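Local coordinates for protein GTP cyclohydrolase 1 type 2 homolog (Staphylococcus aureus subsp. aureus, PDB 3LNL) that is of unknown function but binds a dinuclear zinc centre within a toroid-shaped NIF3-family hexamer whose two openings are capped by PII-like domain trimers, at residues F20-S25 / N129-V134; K60-I65 / D356-T361; N104-V107 / G111-M114; N329-Y334 / N363-Q368. The protein carries 2 engineered substitutions. One frame throughout, in Å; residues are numbered along the deposited sequence.

How the interactions relate
Interactions 1 and 3 lie close together, their centres about 12 Å apart. They meet where Phe20, Thr22 and Ala23 pack on Asn104 and where Thr22 touches Val107. Helix 112-119 of interaction 3 leads on to strand 125-142 of interaction 1. Along the chain, interaction 3 falls between the two segments of interaction 1. Interactions 3 and 4 have centres about 17 Å apart, yet they share one zinc ion and two waters, with Asp106 and Glu333 as joint ligands. The dinuclear site is thus built from distant parts of the chain. Interaction 2 sits apart, at the edge strand 357-359 of the five-stranded sheet, and its second segment runs almost directly into 363-368 of interaction 4.

Interaction 1. Residues F20-S25 / N129-V134; sequences FSTAES and NNQQDV
Gln131 NE2 is held by the backbone O of Thr22 and by a water. It donates to Thr22 O at 3.0 Å. The N-H...O angle is 163°, and the bond lies in the carbonyl plane, on a lone pair. The acceptor is also in the plane of the Gln131 amide, so both flat groups are well placed for it. The water lies 3.1 Å from NE2 and donates to Glu24 OE1 at 3.0 Å. At the other amide atom, Gln131 OE1 lies 2.6 Å from a second water, which probably donates to it. That water has only a weak link to the backbone O of Ser21. Gln131 belongs to strand 125-142, which runs out from the NIF3 body into the PII-like domain. The amide therefore ties the base of this long strand to the loop after helix 7-17. Gln131 is extended beyond CG (chi2 -176°), which carries the amide across to the loop. There OE1 also packs against CB and CG2 of Thr22, each 3.8 Å away, and the two side chains cross at about a right angle. Thr22 OG1 instead bonds to the backbone O of Pro19.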
# COMPACT_ATOMS: atom_id res chain seq x y z
N PHE B 20 -3.56 4.86 -29.09
CA PHE B 20 -3.12 5.46 -27.84
C PHE B 20 -3.40 4.55 -26.64
O PHE B 20 -2.68 4.61 -25.65
CB PHE B 20 -3.72 6.84 -27.69
CG PHE B 20 -3.10 7.83 -28.62
CD1 PHE B 20 -3.70 8.14 -29.82
CD2 PHE B 20 -1.86 8.37 -28.33
CE1 PHE B 20 -3.10 9.03 -30.70
CE2 PHE B 20 -1.24 9.26 -29.20
CZ PHE B 20 -1.87 9.60 -30.39
N SER B 21 -4.40 3.68 -26.78
CA SER B 21 -4.77 2.75 -25.74
C SER B 21 -3.69 1.68 -25.46
O SER B 21 -3.71 1.03 -24.43
CB SER B 21 -6.11 2.07 -26.13
OG SER B 21 -5.94 1.10 -27.18
N THR B 22 -2.75 1.49 -26.39
CA THR B 22 -1.70 0.52 -26.16
C THR B 22 -0.57 1.11 -25.33
O THR B 22 0.39 0.37 -25.00
CB THR B 22 -1.19 -0.10 -27.47
OG1 THR B 22 -0.61 0.89 -28.31
CG2 THR B 22 -2.40 -0.85 -28.20
N ALA B 23 -0.63 2.42 -25.04
CA ALA B 23 0.35 3.02 -24.12
C ALA B 23 0.16 2.47 -22.72
O ALA B 23 -0.94 2.05 -22.38
CB ALA B 23 0.24 4.57 -24.13
N GLU B 24 1.21 2.47 -21.90
CA GLU B 24 1.12 1.99 -20.51
C GLU B 24 0.23 2.95 -19.75
O GLU B 24 0.11 4.10 -20.11
CB GLU B 24 2.50 1.94 -19.84
CG GLU B 24 3.53 1.13 -20.59
CD GLU B 24 3.31 -0.34 -20.44
OE1 GLU B 24 3.80 -1.10 -21.31
OE2 GLU B 24 2.71 -0.74 -19.41
N SER B 25 -0.40 2.46 -18.68
CA SER B 25 -1.38 3.27 -17.94
C SER B 25 -0.75 4.41 -17.15
O SER B 25 -1.41 5.40 -16.91
CB SER B 25 -2.17 2.38 -16.97
OG SER B 25 -1.27 1.85 -16.02
N ASN B 129 7.09 -9.81 -25.80
CA ASN B 129 6.39 -9.30 -24.62
C ASN B 129 4.95 -8.86 -24.95
O ASN B 129 4.47 -7.83 -24.48
CB ASN B 129 7.18 -8.18 -23.93
CG ASN B 129 8.56 -8.65 -23.44
OD1 ASN B 129 8.66 -9.69 -22.83
ND2 ASN B 129 9.62 -7.93 -23.79
N ASN B 130 4.26 -9.65 -25.75
CA ASN B 130 2.94 -9.24 -26.27
C ASN B 130 1.91 -8.93 -25.21
O ASN B 130 1.79 -9.66 -24.24
CB ASN B 130 2.37 -10.28 -27.22
CG ASN B 130 3.31 -10.60 -28.31
OD1 ASN B 130 4.43 -10.94 -28.02
ND2 ASN B 130 2.92 -10.37 -29.56
N GLN B 131 1.14 -7.86 -25.45
CA GLN B 131 -0.00 -7.53 -24.61
C GLN B 131 -1.06 -8.67 -24.77
O GLN B 131 -0.92 -9.54 -25.65
CB GLN B 131 -0.56 -6.14 -24.97
CG GLN B 131 0.48 -5.05 -24.92
CD GLN B 131 -0.06 -3.64 -25.19
OE1 GLN B 131 -1.19 -3.47 -25.67
NE2 GLN B 131 0.75 -2.62 -24.84
N GLN B 132 -2.05 -8.69 -23.87
CA GLN B 132 -3.21 -9.60 -23.98
C GLN B 132 -4.43 -8.72 -24.11
O GLN B 132 -4.61 -7.79 -23.34
CB GLN B 132 -3.36 -10.55 -22.78
CG GLN B 132 -2.26 -11.61 -22.67
CD GLN B 132 -2.42 -12.77 -23.67
OE1 GLN B 132 -3.53 -13.24 -23.93
NE2 GLN B 132 -1.30 -13.22 -24.22
N ASP B 133 -5.24 -8.99 -25.11
CA ASP B 133 -6.47 -8.24 -25.31
C ASP B 133 -7.64 -9.10 -24.90
O ASP B 133 -7.67 -10.29 -25.19
CB ASP B 133 -6.57 -7.80 -26.77
CG ASP B 133 -5.35 -6.97 -27.22
OD1 ASP B 133 -4.92 -6.06 -26.47
OD2 ASP B 133 -4.83 -7.26 -28.31
N VAL B 134 -8.60 -8.48 -24.22
CA VAL B 134 -9.78 -9.15 -23.75
C VAL B 134 -10.89 -9.03 -24.77
O VAL B 134 -11.18 -7.93 -25.25
CB VAL B 134 -10.25 -8.57 -22.42
CG1 VAL B 134 -11.50 -9.30 -21.93
CG2 VAL B 134 -9.12 -8.64 -21.39
O HOH W 1 -3.09 -2.26 -24.35
O HOH W 2 3.04 -3.46 -22.98

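Interaction 2. Residues K60-I65 / D356-T361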
# COMPACT_ATOMS: atom_id res chain seq x y z
N LYS B 60 10.02 26.79 -39.75
CA LYS B 60 9.52 26.09 -40.94
C LYS B 60 8.08 26.35 -41.26
O LYS B 60 7.58 25.89 -42.28
CB LYS B 60 9.72 24.57 -40.79
CG LYS B 60 11.17 24.17 -40.82
CD LYS B 60 11.32 22.70 -40.56
CE LYS B 60 12.75 22.22 -40.69
NZ LYS B 60 13.13 22.40 -42.10
N GLY B 61 7.39 27.06 -40.39
CA GLY B 61 5.96 27.29 -40.57
C GLY B 61 5.10 26.08 -40.24
O GLY B 61 3.97 25.99 -40.70
N TYR B 62 5.60 25.16 -39.42
CA TYR B 62 4.79 24.02 -38.98
C TYR B 62 4.18 24.28 -37.60
O TYR B 62 4.88 24.73 -36.69
CB TYR B 62 5.63 22.76 -38.93
CG TYR B 62 6.24 22.31 -40.25
CD1 TYR B 62 5.87 22.87 -41.47
CD2 TYR B 62 7.17 21.29 -40.27
CE1 TYR B 62 6.42 22.43 -42.69
CE2 TYR B 62 7.74 20.86 -41.46
CZ TYR B 62 7.36 21.41 -42.66
OH TYR B 62 7.98 20.93 -43.79
N ASN B 63 2.89 23.93 -37.42
CA ASN B 63 2.21 24.19 -36.15
C ASN B 63 1.95 22.94 -35.35
O ASN B 63 1.25 23.01 -34.34
CB ASN B 63 0.93 25.01 -36.36
CG ASN B 63 -0.18 24.18 -36.96
OD1 ASN B 63 0.09 23.09 -37.44
ND2 ASN B 63 -1.42 24.68 -36.95
N THR B 64 2.55 21.82 -35.75
CA THR B 64 2.34 20.55 -35.06
C THR B 64 3.66 19.81 -34.89
O THR B 64 4.41 19.62 -35.89
CB THR B 64 1.33 19.67 -35.82
OG1 THR B 64 0.13 20.42 -36.02
CG2 THR B 64 1.00 18.33 -35.08
N ILE B 65 3.93 19.41 -33.64
CA ILE B 65 5.08 18.61 -33.31
C ILE B 65 4.55 17.32 -32.75
O ILE B 65 3.69 17.35 -31.87
CB ILE B 65 6.05 19.31 -32.31
CG1 ILE B 65 6.56 20.61 -32.94
CG2 ILE B 65 7.26 18.37 -31.85
CD1 ILE B 65 7.32 21.57 -32.00
N ASP B 356 2.96 18.52 -45.27
CA ASP B 356 4.37 18.17 -45.15
C ASP B 356 4.68 17.57 -43.79
O ASP B 356 4.15 18.04 -42.77
CB ASP B 356 5.24 19.43 -45.23
CG ASP B 356 5.06 20.20 -46.52
OD1 ASP B 356 4.87 19.56 -47.60
OD2 ASP B 356 5.07 21.46 -46.42
N VAL B 357 5.59 16.58 -43.78
CA VAL B 357 6.10 16.01 -42.58
C VAL B 357 7.62 16.04 -42.71
O VAL B 357 8.16 15.73 -43.77
CB VAL B 357 5.60 14.58 -42.40
CG1 VAL B 357 6.11 14.01 -41.07
CG2 VAL B 357 4.05 14.49 -42.49
N GLU B 358 8.31 16.47 -41.65
CA GLU B 358 9.78 16.46 -41.66
C GLU B 358 10.24 15.93 -40.34
O GLU B 358 9.63 16.22 -39.30
CB GLU B 358 10.32 17.88 -41.85
CG GLU B 358 10.16 18.44 -43.24
CD GLU B 358 10.86 19.78 -43.37
OE1 GLU B 358 12.01 19.92 -42.94
OE2 GLU B 358 10.21 20.74 -43.84
N ALA B 359 11.32 15.17 -40.35
CA ALA B 359 11.97 14.74 -39.15
C ALA B 359 12.90 15.89 -38.66
O ALA B 359 13.67 16.43 -39.46
CB ALA B 359 12.77 13.50 -39.48
N SER B 360 12.76 16.33 -37.41
CA SER B 360 13.69 17.32 -36.83
C SER B 360 15.12 16.82 -36.95
O SER B 360 15.42 15.68 -36.61
CB SER B 360 13.42 17.59 -35.33
OG SER B 360 14.46 18.42 -34.76
N THR B 361 15.98 17.68 -37.46
CA THR B 361 17.39 17.40 -37.67
C THR B 361 18.22 17.71 -36.44
O THR B 361 19.42 17.43 -36.42
CB THR B 361 17.95 18.30 -38.84
OG1 THR B 361 17.79 19.70 -38.47
CG2 THR B 361 17.16 18.08 -40.13
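Glu358 sets CG beside its own backbone N (chi1 -73°) and then runs extended, which carries its carboxylate to Lys60. Lys60 is extended as far as CE and bends only at its last torsion (chi4 -65°), which turns the ammonium group to the acid. The two chains come from opposite directions. Lys60 NZ meets Glu358 OE1 at 2.8 Å, on the syn side and 17° out of the carboxylate plane, in a hydrogen-bonded salt bridge. The Tyr62 ring packs against the aliphatic parts of both chains. Lys60 CB sits over the centre of one ring face, 4.0 Å above the plane. Glu358 CB lies at the ring edge, in plane, 4.0 Å from Tyr62 CE2. Asp356 CB lies near the hydroxyl end of the ring. Gly61 ends helix 51-60 in a Schellman motif, and the chain then turns through Tyr62 into strand 64-67. The contact thus joins this helix end to edge strand 357-359, separated from 64-67 by strand 43-46 in the same sheet. The ion pair is partly exposed, so water probably screens it, while its aliphatic stems pack with the buried tyrosine ring.

Interaction 3. Residues N104-V107 / G111-M114. With ZN (zinc ion), chain G.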
# COMPACT_ATOMS: atom_id res chain seq x y z
N ASN B 104 2.86 3.83 -26.64
CA ASN B 104 2.17 3.27 -27.82
C ASN B 104 3.08 3.04 -29.04
O ASN B 104 2.95 2.05 -29.75
CB ASN B 104 0.84 4.01 -28.21
CG ASN B 104 1.02 5.50 -28.39
OD1 ASN B 104 1.79 6.16 -27.66
ND2 ASN B 104 0.32 6.06 -29.41
N LEU B 105 4.04 3.92 -29.24
CA LEU B 105 4.99 3.71 -30.33
C LEU B 105 6.09 2.71 -29.96
O LEU B 105 6.60 2.04 -30.85
CB LEU B 105 5.60 5.05 -30.76
CG LEU B 105 6.33 5.07 -32.09
CD1 LEU B 105 5.35 4.94 -33.28
CD2 LEU B 105 7.15 6.41 -32.12
N ASP B 106 6.45 2.60 -28.66
CA ASP B 106 7.41 1.58 -28.20
C ASP B 106 6.90 0.16 -28.43
O ASP B 106 7.71 -0.75 -28.62
CB ASP B 106 7.78 1.75 -26.71
CG ASP B 106 8.71 2.94 -26.49
OD1 ASP B 106 9.71 3.01 -27.26
OD2 ASP B 106 8.45 3.78 -25.56
N VAL B 107 5.58 -0.02 -28.40
CA VAL B 107 4.99 -1.35 -28.48
C VAL B 107 4.34 -1.67 -29.83
O VAL B 107 3.83 -2.77 -30.05
CB VAL B 107 3.97 -1.59 -27.37
CG1 VAL B 107 4.61 -1.33 -25.95
CG2 VAL B 107 2.64 -0.79 -27.63
N GLY B 111 6.80 0.29 -34.70
CA GLY B 111 7.30 1.33 -33.78
C GLY B 111 8.80 1.34 -33.50
O GLY B 111 9.55 0.89 -34.33
N VAL B 112 9.21 1.87 -32.33
CA VAL B 112 10.62 2.19 -32.05
C VAL B 112 11.59 0.98 -32.25
O VAL B 112 12.69 1.08 -32.82
CB VAL B 112 10.76 2.77 -30.60
CG1 VAL B 112 12.21 3.03 -30.21
CG2 VAL B 112 9.92 4.06 -30.47
N ASN B 113 11.15 -0.17 -31.79
CA ASN B 113 11.98 -1.37 -31.82
C ASN B 113 12.07 -2.05 -33.16
O ASN B 113 13.16 -2.46 -33.53
CB ASN B 113 11.60 -2.28 -30.68
CG ASN B 113 11.83 -1.57 -29.36
OD1 ASN B 113 12.92 -1.09 -29.13
ND2 ASN B 113 10.77 -1.40 -28.55
N MET B 114 10.98 -2.02 -33.93
CA MET B 114 11.07 -2.41 -35.36
C MET B 114 12.03 -1.48 -36.07
O MET B 114 12.86 -1.95 -36.85
CB MET B 114 9.70 -2.41 -36.02
CG MET B 114 9.70 -2.48 -37.54
SD MET B 114 10.34 -4.08 -38.04
CE MET B 114 8.98 -5.16 -37.60
ZN ZN G . 10.56 4.63 -26.03
O HOH W 3 11.15 0.57 -26.59
O HOH W 4 10.58 5.94 -24.41
O HOH W 5 11.51 3.45 -24.44
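The backbone of Leu105 meets the start of helix 112-119, where Val112 N donates to Leu105 O at 3.0 Å, with an N-H...O angle of 153°. Gly111, the N-cap residue, brings its CA to 3.1 Å from the same oxygen in a CA-H...O contact. The glycine CA thus lies directly against Leu105 O. Leu105 and Val112 cross at about a right angle, with Leu105 CD2 at 4.0 Å from Val112 CG2. Val112 lies alongside Asp106, pointing the same way. Its CG2 is placed beside its own backbone N and touches Asp106 OD1 at 3.4 Å. This methyl group therefore packs between the leucine side chain and the acid. Asn113 adds a weak bond from ND2 to the backbone O of Asp106, with an N-H...O angle of 126°. The same ND2 donates to a water, which in turn donates to Asp106 OD1 at 2.9 Å. Asn113 OD1 accepts from the backbone N of Gly287. Asp106 turns CG beside its backbone N (chi1 -73°), which directs the carboxylate to the zinc, and both oxygens bind it, OD1 at 2.2 Å and OD2 at 2.3 Å. Two waters, His68 and Glu333 complete the coordination. The turn between helices 103-106 and 112-119 thus supplies one zinc ligand, Asp106. The carboxylate is a bidentate ligand, and Asn113 serves as a second-shell residue that, through water, probably helps fix the rotation of the group and polarise OD1.

Interaction 4. Residues N329-Y334 / N363-Q368; sequences NHYSEY and NTDPFQ. With ZN (zinc ion), chain F; ZN (zinc ion), chain G.
Tyr331 lays one face of its ring over the side chain of Asp365. Asp365 CB stands 3.6 Å from the ring centroid and only 9° off the normal, a CH-pi contact. The carboxylate of Asp365 stacks on the same side, 17° from the ring plane. Tyr334 CB packs on the opposite face of the ring, offset toward the rim. Tyr331 CG is swung away from its backbone N (chi1 -171°), which sends the ring out to segment 363-368. There Tyr331 OH accepts from Thr364 N at 3.2 Å. A water joins the same hydroxyl, at 2.8 Å, to Thr364 OG1, which lies at the ring edge and in plane. Two successive Asx turns shape this partner loop. Asn363 OD1 accepts from Asp365 N at 2.9 Å, and Asp365 OD1 accepts from Phe367 N from above the carboxylate plane. Tyr331 follows directly on His330, which binds one zinc through NE2 at 2.3 Å. Glu333 bridges both metals, OE1 to one and OE2 to the other. Asp309 accepts from His330 ND1. This carboxylate-bridged pair of zinc ions, completed by His68, His69 and Asp106, is the dinuclear centre of this NIF3-family protein.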
# COMPACT_ATOMS: atom_id res chain seq x y z
N ASN B 329 22.71 3.36 -25.76
CA ASN B 329 22.24 4.63 -25.21
C ASN B 329 20.75 4.83 -25.46
O ASN B 329 20.17 4.31 -26.43
CB ASN B 329 23.10 5.81 -25.70
CG ASN B 329 24.60 5.59 -25.41
OD1 ASN B 329 24.96 5.14 -24.32
ND2 ASN B 329 25.45 5.80 -26.43
N HIS B 330 20.10 5.47 -24.51
CA HIS B 330 18.69 5.75 -24.59
C HIS B 330 18.46 6.65 -25.81
O HIS B 330 17.45 6.49 -26.52
CB HIS B 330 18.30 6.47 -23.31
CG HIS B 330 16.84 6.65 -23.06
ND1 HIS B 330 16.30 6.51 -21.79
CD2 HIS B 330 15.81 7.00 -23.87
CE1 HIS B 330 15.01 6.80 -21.83
NE2 HIS B 330 14.66 7.00 -23.09
N TYR B 331 19.41 7.59 -26.03
CA TYR B 331 19.31 8.49 -27.16
C TYR B 331 19.12 7.80 -28.53
O TYR B 331 18.58 8.43 -29.46
CB TYR B 331 20.49 9.50 -27.21
CG TYR B 331 20.26 10.56 -28.25
CD1 TYR B 331 19.25 11.50 -28.07
CD2 TYR B 331 20.94 10.54 -29.45
CE1 TYR B 331 18.93 12.42 -29.06
CE2 TYR B 331 20.66 11.48 -30.45
CZ TYR B 331 19.62 12.42 -30.23
OH TYR B 331 19.33 13.35 -31.19
N SER B 332 19.52 6.54 -28.67
CA SER B 332 19.27 5.82 -29.89
C SER B 332 17.80 5.65 -30.28
O SER B 332 17.53 5.36 -31.42
CB SER B 332 19.99 4.50 -29.94
OG SER B 332 21.39 4.68 -30.03
N GLU B 333 16.87 5.94 -29.38
CA GLU B 333 15.47 6.13 -29.80
C GLU B 333 15.26 7.24 -30.84
O GLU B 333 14.19 7.32 -31.44
CB GLU B 333 14.58 6.37 -28.59
CG GLU B 333 14.45 5.19 -27.69
CD GLU B 333 13.34 5.37 -26.73
OE1 GLU B 333 12.27 4.76 -26.97
OE2 GLU B 333 13.49 6.19 -25.80
N TYR B 334 16.29 8.06 -31.10
CA TYR B 334 16.15 9.15 -32.10
C TYR B 334 15.81 8.64 -33.48
O TYR B 334 15.35 9.41 -34.31
CB TYR B 334 17.43 10.02 -32.21
CG TYR B 334 18.49 9.36 -33.05
CD1 TYR B 334 18.51 9.55 -34.40
CD2 TYR B 334 19.44 8.48 -32.49
CE1 TYR B 334 19.44 8.92 -35.23
CE2 TYR B 334 20.43 7.86 -33.32
CZ TYR B 334 20.41 8.09 -34.68
OH TYR B 334 21.29 7.48 -35.54
N ASN B 363 20.16 17.40 -33.12
CA ASN B 363 20.60 16.43 -32.15
C ASN B 363 20.31 16.96 -30.75
O ASN B 363 20.90 17.93 -30.33
CB ASN B 363 22.10 16.13 -32.32
CG ASN B 363 22.55 15.00 -31.44
OD1 ASN B 363 22.20 14.97 -30.25
ND2 ASN B 363 23.31 14.03 -32.02
N THR B 364 19.40 16.33 -30.02
CA THR B 364 18.88 16.84 -28.79
C THR B 364 19.47 15.97 -27.64
O THR B 364 18.96 15.99 -26.57
CB THR B 364 17.29 16.70 -28.74
OG1 THR B 364 16.92 15.35 -29.02
CG2 THR B 364 16.61 17.61 -29.75
N ASP B 365 20.52 15.19 -27.90
CA ASP B 365 21.11 14.35 -26.87
C ASP B 365 21.67 15.32 -25.84
O ASP B 365 22.43 16.19 -26.21
CB ASP B 365 22.24 13.48 -27.39
CG ASP B 365 22.65 12.38 -26.39
OD1 ASP B 365 22.33 12.49 -25.19
OD2 ASP B 365 23.34 11.42 -26.80
N PRO B 366 21.27 15.19 -24.57
CA PRO B 366 21.89 16.01 -23.53
C PRO B 366 23.40 15.71 -23.30
O PRO B 366 24.14 16.54 -22.85
CB PRO B 366 21.02 15.68 -22.28
CG PRO B 366 20.50 14.37 -22.55
CD PRO B 366 20.15 14.41 -24.01
N PHE B 367 23.83 14.50 -23.63
CA PHE B 367 25.17 14.08 -23.48
C PHE B 367 26.01 14.50 -24.70
O PHE B 367 25.59 14.35 -25.83
CB PHE B 367 25.26 12.57 -23.33
CG PHE B 367 24.76 12.05 -22.04
CD1 PHE B 367 23.86 10.99 -22.02
CD2 PHE B 367 25.25 12.54 -20.84
CE1 PHE B 367 23.43 10.48 -20.82
CE2 PHE B 367 24.83 12.03 -19.64
CZ PHE B 367 23.91 10.98 -19.63
N GLN B 368 27.21 15.01 -24.41
CA GLN B 368 28.33 15.05 -25.35
C GLN B 368 29.46 14.11 -24.85
O GLN B 368 29.87 14.15 -23.68
CB GLN B 368 28.78 16.50 -25.54
CG GLN B 368 30.00 16.66 -26.37
CD GLN B 368 30.32 18.12 -26.71
OE1 GLN B 368 29.48 19.05 -26.59
NE2 GLN B 368 31.57 18.33 -27.14
ZN ZN F . 12.56 6.74 -24.03
ZN ZN G . 10.56 4.63 -26.03
O HOH W 6 16.64 13.82 -31.66
O HOH W 7 11.79 7.44 -22.05
O HOH W 8 12.64 4.79 -22.95
O HOH W 4 10.58 5.94 -24.41
O HOH W 5 11.51 3.45 -24.44